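Local coordinates for AT-less polyketide synthase (Streptomyces platensis subsp. rosaceus, PDB 4TKT), which probably catalyses the decarboxylative condensation that lengthens the growing polyketide chain, as a ketosynthase domain of the isomigrastatin assembly line, at residues L464-E469 with P603-A608; L79-S84 with S170-A175; E577-T580 with D586-R589. All blocks are in the same frame, centred on the assembly; numbering follows the deposited sequence.

In the fold
Together the three contacts run from the ketosynthase core out into the linker domain beside it. Interaction 2 belongs to the core, interaction 3 packs against the linker domain's sheet, and interaction 1 joins the two: its 603-608 segment packs on both. Interactions 1 and 2 have centres 16 Å apart and share an aromatic cluster, in which Tyr605 CE1 approaches Phe80 CD1 to 3.7 Å and Phe607 CE1 lies 3.6 Å from Phe80 CE2. Toward interaction 3, Leu464 O of interaction 1 is 3.8 Å from Trp579 CH2. Interactions 2 and 3 do not touch; their nearest atoms are about 13 Å apart.

Interaction 1 of 3, residues L464-E469 with P603-A608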
# COMPACT_ATOMS: atom_id res chain seq x y z
N LEU A 464 22.31 -0.91 -11.03
CA LEU A 464 21.41 0.19 -10.72
C LEU A 464 21.13 1.03 -11.97
O LEU A 464 22.05 1.38 -12.70
CB LEU A 464 22.01 1.08 -9.63
CG LEU A 464 21.10 1.61 -8.53
CD1 LEU A 464 20.38 0.47 -7.83
CD2 LEU A 464 21.92 2.42 -7.53
N SER A 465 19.86 1.34 -12.22
CA SER A 465 19.51 2.17 -13.38
C SER A 465 18.34 3.12 -13.10
O SER A 465 17.52 2.87 -12.22
CB SER A 465 19.18 1.28 -14.59
OG SER A 465 18.16 0.35 -14.28
N ALA A 466 18.29 4.21 -13.85
CA ALA A 466 17.22 5.19 -13.71
C ALA A 466 17.02 5.97 -15.01
O ALA A 466 17.71 5.71 -16.00
CB ALA A 466 17.52 6.14 -12.56
N PHE A 467 16.09 6.92 -15.00
CA PHE A 467 15.69 7.64 -16.20
C PHE A 467 16.81 8.52 -16.75
O PHE A 467 17.05 8.54 -17.96
CB PHE A 467 14.45 8.48 -15.93
CG PHE A 467 13.72 8.92 -17.17
CD1 PHE A 467 12.79 8.09 -17.77
CD2 PHE A 467 13.96 10.17 -17.72
CE1 PHE A 467 12.12 8.49 -18.91
CE2 PHE A 467 13.29 10.58 -18.86
CZ PHE A 467 12.37 9.74 -19.46
N ASP A 468 17.47 9.27 -15.87
CA ASP A 468 18.60 10.09 -16.26
C ASP A 468 19.72 10.00 -15.23
O ASP A 468 19.63 9.24 -14.27
CB ASP A 468 18.18 11.55 -16.46
CG ASP A 468 17.44 12.13 -15.26
OD1 ASP A 468 17.78 11.78 -14.11
OD2 ASP A 468 16.52 12.94 -15.48
N GLU A 469 20.78 10.78 -15.44
CA GLU A 469 21.95 10.72 -14.57
C GLU A 469 21.63 11.16 -13.14
O GLU A 469 22.09 10.55 -12.18
CB GLU A 469 23.08 11.59 -15.13
CG GLU A 469 24.28 11.72 -14.21
CD GLU A 469 25.45 12.43 -14.87
OE1 GLU A 469 25.41 12.62 -16.10
OE2 GLU A 469 26.41 12.78 -14.15
N PRO A 603 15.03 -0.00 -1.47
CA PRO A 603 14.40 1.28 -1.81
C PRO A 603 13.85 1.32 -3.23
O PRO A 603 14.48 0.80 -4.15
CB PRO A 603 15.54 2.28 -1.64
CG PRO A 603 16.41 1.67 -0.60
CD PRO A 603 16.34 0.18 -0.83
N GLY A 604 12.68 1.93 -3.39
CA GLY A 604 12.05 2.05 -4.69
C GLY A 604 12.62 3.19 -5.51
O GLY A 604 13.44 3.97 -5.03
N TYR A 605 12.17 3.30 -6.76
CA TYR A 605 12.64 4.35 -7.66
C TYR A 605 12.34 5.73 -7.10
O TYR A 605 11.25 5.99 -6.60
CB TYR A 605 11.99 4.19 -9.05
CG TYR A 605 12.51 5.18 -10.07
CD1 TYR A 605 11.92 6.43 -10.23
CD2 TYR A 605 13.59 4.86 -10.89
CE1 TYR A 605 12.39 7.33 -11.16
CE2 TYR A 605 14.07 5.76 -11.82
CZ TYR A 605 13.47 6.99 -11.95
OH TYR A 605 13.94 7.89 -12.88
N PRO A 606 13.33 6.64 -7.19
CA PRO A 606 13.19 8.02 -6.73
C PRO A 606 12.51 8.91 -7.77
O PRO A 606 13.19 9.57 -8.56
CB PRO A 606 14.63 8.46 -6.50
CG PRO A 606 15.40 7.68 -7.53
CD PRO A 606 14.69 6.36 -7.70
N PHE A 607 11.18 8.92 -7.77
CA PHE A 607 10.43 9.67 -8.76
C PHE A 607 10.76 11.16 -8.73
O PHE A 607 10.99 11.73 -7.66
CB PHE A 607 8.92 9.47 -8.57
CG PHE A 607 8.46 8.06 -8.77
CD1 PHE A 607 8.47 7.49 -10.03
CD2 PHE A 607 8.01 7.30 -7.70
CE1 PHE A 607 8.05 6.19 -10.22
CE2 PHE A 607 7.59 6.00 -7.88
CZ PHE A 607 7.61 5.44 -9.14
N ALA A 608 10.79 11.77 -9.91
CA ALA A 608 10.91 13.22 -10.02
C ALA A 608 9.71 13.87 -9.34
O ALA A 608 8.57 13.42 -9.50
CB ALA A 608 11.01 13.64 -11.47
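Tyr605 reaches across to the end of strand 460-466 and takes the backbone N-H of Phe467 on its hydroxyl. Phe467 N lies 3.2 Å from Tyr605 OH, the N-H...O angle is 153°, and the nitrogen sits at the edge of the phenol, near the ring plane. The tyrosine CG is anti to its own backbone N (chi1 -175°), which extends the ring toward the strand and carries the hydroxyl to it.

The close packing centres on this phenol. Ala466 CB rests against Tyr605 CE2 at 3.5 Å, meeting the ring obliquely, and Phe467 CB comes within 3.1 Å of Tyr605 OH, a snug fit beside the hydrogen bond. One face of the Tyr605 ring carries Pro606 CD, 3.4 Å above the plane and toward the rim. Beyond the two segments, the tyrosine ring meets Phe80, and its backbone N donates to Glu107 OE1 of helix 93-109.

The other side is looser. From its CB onward, Phe467 turns away from Tyr605; its side chain touches Leu79 of the core, and the exposed residue also meets a crystal neighbour. Asp468 then leaves the contact to cap helix 469-482 through Arg471 N.

The sequence beginning at Tyr605 is consistent with the linker that, in modular synthases, returns from the neighbouring domain across the ketosynthase. Here one buried phenol does two jobs at that junction: its ring supplies apolar packing, while its oxygen satisfies a main-chain N-H just where the strand ends, which implies a directional polar link added to the apolar packing.

Interaction 2 of 3, residues L79-S84 with S170-A175; sequences LFFGIS and SYFLDA
Phe81 drives the edge of its ring into the face of Phe172. The centroids are 4.9 Å apart and the planes are inclined at 65°, a T-shaped pair in which Phe81 CD1 hangs 3.5 Å above the Phe172 plane, over the middle of the ring. Phe81 CD1 comes closest to Phe172 CE1, at 3.6 Å. Phe80 adds a lighter touch: Phe80 CE2 lies 4.1 Å from Phe172 CZ, meeting that ring obliquely.

The next layer holds these rings in place. Phe80 and Phe81 are neighbours in the chain and pack on each other, with Phe80 CD2 standing 3.5 Å over the centre of the Phe81 ring. On Phe172, CG is anti to the backbone N (chi1 169°), and the ring extends from the last turn of helix 163-173 toward the 79-84 loop. Phe81 has the other setting, with CG anti to its carbonyl carbon (chi1 -63°), and this brings CD1 to its partner.

Further out, the Phe81 ring meets that of Phe76 with nearly parallel planes, and Phe172 also touches Leu99 of helix 93-109 and Arg113. After Phe81 the chain turns at Gly82, whose positive phi suits a glycine, and goes on to Ser84, the N-cap of helix 85-89.

On the partner side Asp174 is the first residue to leave helical phi/psi. It takes positive phi, Ala175 N bonds to Ser170 O at 2.8 Å, and Asp174 N bonds to Tyr171 O. This is a Schellman motif, ending a helix of the thiolase-fold ketosynthase core whose last turn is joined to the 79-84 loop by a phenylalanine cluster.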
# COMPACT_ATOMS: atom_id res chain seq x y z
N LEU A 79 7.13 11.76 -17.40
CA LEU A 79 8.04 11.20 -18.41
C LEU A 79 8.38 9.75 -18.09
O LEU A 79 8.56 8.94 -19.00
CB LEU A 79 9.31 12.04 -18.50
CG LEU A 79 9.39 13.04 -19.64
CD1 LEU A 79 8.06 13.75 -19.85
CD2 LEU A 79 10.49 14.06 -19.37
N PHE A 80 8.45 9.44 -16.80
CA PHE A 80 8.71 8.08 -16.36
C PHE A 80 7.62 7.13 -16.86
O PHE A 80 7.90 5.99 -17.22
CB PHE A 80 8.82 8.03 -14.84
CG PHE A 80 9.14 6.67 -14.29
CD1 PHE A 80 10.45 6.28 -14.10
CD2 PHE A 80 8.13 5.79 -13.95
CE1 PHE A 80 10.75 5.03 -13.60
CE2 PHE A 80 8.42 4.54 -13.45
CZ PHE A 80 9.74 4.16 -13.27
N PHE A 81 6.38 7.62 -16.88
CA PHE A 81 5.24 6.79 -17.24
C PHE A 81 4.78 7.00 -18.68
O PHE A 81 3.72 6.52 -19.07
CB PHE A 81 4.07 7.05 -16.29
CG PHE A 81 4.36 6.69 -14.86
CD1 PHE A 81 4.29 5.37 -14.44
CD2 PHE A 81 4.72 7.66 -13.95
CE1 PHE A 81 4.56 5.04 -13.13
CE2 PHE A 81 5.00 7.33 -12.63
CZ PHE A 81 4.92 6.02 -12.22
N GLY A 82 5.58 7.71 -19.46
CA GLY A 82 5.25 7.96 -20.85
C GLY A 82 4.01 8.81 -21.01
O GLY A 82 3.28 8.70 -21.99
N ILE A 83 3.77 9.68 -20.03
CA ILE A 83 2.65 10.60 -20.07
C ILE A 83 3.16 12.01 -20.34
O ILE A 83 4.15 12.44 -19.74
CB ILE A 83 1.85 10.58 -18.76
CG1 ILE A 83 1.22 9.20 -18.55
CG2 ILE A 83 0.78 11.66 -18.76
CD1 ILE A 83 0.57 9.02 -17.19
N SER A 84 2.51 12.72 -21.25
CA SER A 84 2.92 14.09 -21.56
C SER A 84 2.66 14.99 -20.35
O SER A 84 1.63 14.87 -19.70
CB SER A 84 2.18 14.62 -22.78
OG SER A 84 0.88 15.07 -22.44
N SER A 170 -2.83 -0.71 -15.70
CA SER A 170 -2.84 -1.83 -16.63
C SER A 170 -2.14 -1.47 -17.93
O SER A 170 -1.36 -2.26 -18.47
CB SER A 170 -4.28 -2.27 -16.92
OG SER A 170 -4.93 -2.69 -15.74
N TYR A 171 -2.43 -0.27 -18.43
CA TYR A 171 -1.80 0.22 -19.65
C TYR A 171 -0.29 0.32 -19.48
O TYR A 171 0.48 -0.13 -20.32
CB TYR A 171 -2.39 1.58 -20.03
CG TYR A 171 -1.79 2.17 -21.29
CD1 TYR A 171 -2.17 1.70 -22.54
CD2 TYR A 171 -0.87 3.20 -21.23
CE1 TYR A 171 -1.63 2.23 -23.70
CE2 TYR A 171 -0.32 3.75 -22.38
CZ TYR A 171 -0.71 3.26 -23.61
OH TYR A 171 -0.18 3.79 -24.76
N PHE A 172 0.13 0.91 -18.36
CA PHE A 172 1.55 1.11 -18.08
C PHE A 172 2.30 -0.21 -17.90
O PHE A 172 3.41 -0.37 -18.40
CB PHE A 172 1.72 1.97 -16.83
CG PHE A 172 3.13 2.01 -16.32
CD1 PHE A 172 4.12 2.68 -17.02
CD2 PHE A 172 3.46 1.37 -15.14
CE1 PHE A 172 5.42 2.72 -16.55
CE2 PHE A 172 4.76 1.40 -14.66
CZ PHE A 172 5.74 2.08 -15.37
N LEU A 173 1.67 -1.14 -17.19
CA LEU A 173 2.28 -2.43 -16.90
C LEU A 173 2.22 -3.39 -18.08
O LEU A 173 2.79 -4.48 -18.02
CB LEU A 173 1.60 -3.09 -15.70
CG LEU A 173 1.74 -2.44 -14.32
CD1 LEU A 173 1.00 -3.27 -13.29
CD2 LEU A 173 3.21 -2.31 -13.96
N ASP A 174 1.53 -2.97 -19.14
CA ASP A 174 1.17 -3.87 -20.23
C ASP A 174 0.49 -5.11 -19.66
O ASP A 174 0.84 -6.24 -20.00
CB ASP A 174 2.40 -4.24 -21.07
CG ASP A 174 2.03 -4.93 -22.37
OD1 ASP A 174 0.86 -4.81 -22.80
OD2 ASP A 174 2.91 -5.58 -22.97
N ALA A 175 -0.46 -4.89 -18.76
CA ALA A 175 -1.19 -5.98 -18.12
C ALA A 175 -2.39 -6.39 -18.95
O ALA A 175 -3.08 -5.55 -19.53
CB ALA A 175 -1.63 -5.57 -16.72

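Interaction 3 of 3, residues E577-T580 with D586-R589; sequences EAWT and DWAR
Trp579 and Trp587 meet through different settings of chi1: in Trp579 CG is anti to the backbone N (177°), whereas in Trp587 it is anti to the carbonyl carbon (-65°). These settings bring the benzo edge of Trp587 over one face of Trp579, across the short connection from helix 573-580 to the 3-10 turn, and the side chains cross at about a right angle.

Trp587 CZ2 stands 3.5 Å above the Trp579 plane, toward the rim, with Trp579 CD1 its nearest atom at the same 3.5 Å. The five-membered ring of Trp579 and the six-membered ring of Trp587 have centroids 5.0 Å apart, a T-shaped stack.

Helix 573-580 packs on the three-stranded antiparallel sheet 460-466, 509-515, 538-541, with Trp579 on Val463 and Ala512; Val463 touches Trp587 too. Arg510 makes a cation-pi contact with Trp579 and bonds to its backbone O through NH1.

Without the indole of Trp579, with an alanine here, the Trp587 edge would probably lose its aromatic face and Arg510 its pi partner, and a gap would open beside Val463.

No hydrogen bond crosses between the two segments; the contact between them rests on aromatic C-H against pi density and on burial from water, with the arginine's charge probably favouring the electron-rich Trp579 ring.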
# COMPACT_ATOMS: atom_id res chain seq x y z
N GLU A 577 30.40 -4.21 -17.47
CA GLU A 577 30.78 -3.03 -18.23
C GLU A 577 29.93 -2.93 -19.50
O GLU A 577 29.47 -1.85 -19.87
CB GLU A 577 32.26 -3.05 -18.58
CG GLU A 577 32.78 -1.75 -19.16
CD GLU A 577 34.30 -1.68 -19.19
OE1 GLU A 577 34.95 -2.71 -18.93
OE2 GLU A 577 34.84 -0.59 -19.47
N ALA A 578 29.73 -4.07 -20.15
CA ALA A 578 28.93 -4.13 -21.37
C ALA A 578 27.49 -3.73 -21.09
O ALA A 578 26.88 -3.00 -21.87
CB ALA A 578 28.99 -5.52 -21.97
N TRP A 579 26.96 -4.22 -19.98
CA TRP A 579 25.59 -3.91 -19.58
C TRP A 579 25.44 -2.41 -19.33
O TRP A 579 24.47 -1.79 -19.79
CB TRP A 579 25.20 -4.69 -18.33
CG TRP A 579 23.83 -4.34 -17.82
CD1 TRP A 579 22.65 -4.91 -18.20
CD2 TRP A 579 23.50 -3.34 -16.86
NE1 TRP A 579 21.61 -4.32 -17.53
CE2 TRP A 579 22.10 -3.35 -16.69
CE3 TRP A 579 24.26 -2.43 -16.11
CZ2 TRP A 579 21.44 -2.50 -15.82
CZ3 TRP A 579 23.60 -1.58 -15.24
CH2 TRP A 579 22.21 -1.61 -15.10
N THR A 580 26.39 -1.83 -18.62
CA THR A 580 26.40 -0.40 -18.34
C THR A 580 26.41 0.40 -19.64
O THR A 580 25.82 1.48 -19.72
CB THR A 580 27.61 -0.01 -17.48
OG1 THR A 580 27.61 -0.80 -16.28
CG2 THR A 580 27.57 1.46 -17.11
N ASP A 586 20.11 -10.88 -19.82
CA ASP A 586 19.17 -11.76 -19.12
C ASP A 586 19.85 -12.32 -17.87
O ASP A 586 20.44 -13.40 -17.90
CB ASP A 586 18.70 -12.89 -20.03
CG ASP A 586 17.55 -13.67 -19.43
OD1 ASP A 586 16.75 -13.09 -18.67
OD2 ASP A 586 17.44 -14.88 -19.73
N TRP A 587 19.74 -11.58 -16.77
CA TRP A 587 20.48 -11.88 -15.54
C TRP A 587 20.14 -13.23 -14.91
O TRP A 587 20.90 -13.74 -14.09
CB TRP A 587 20.26 -10.77 -14.52
CG TRP A 587 20.80 -9.46 -14.94
CD1 TRP A 587 20.10 -8.40 -15.44
CD2 TRP A 587 22.17 -9.05 -14.91
NE1 TRP A 587 20.95 -7.36 -15.72
CE2 TRP A 587 22.23 -7.73 -15.40
CE3 TRP A 587 23.36 -9.67 -14.50
CZ2 TRP A 587 23.42 -7.02 -15.50
CZ3 TRP A 587 24.54 -8.97 -14.61
CH2 TRP A 587 24.57 -7.66 -15.10
N ALA A 588 19.00 -13.78 -15.29
CA ALA A 588 18.56 -15.06 -14.75
C ALA A 588 19.56 -16.17 -15.05
O ALA A 588 19.70 -17.13 -14.29
CB ALA A 588 17.18 -15.43 -15.29
N ARG A 589 20.27 -16.03 -16.17
CA ARG A 589 21.23 -17.04 -16.62
C ARG A 589 22.37 -17.23 -15.62
O ARG A 589 23.00 -18.28 -15.58
CB ARG A 589 21.79 -16.67 -17.99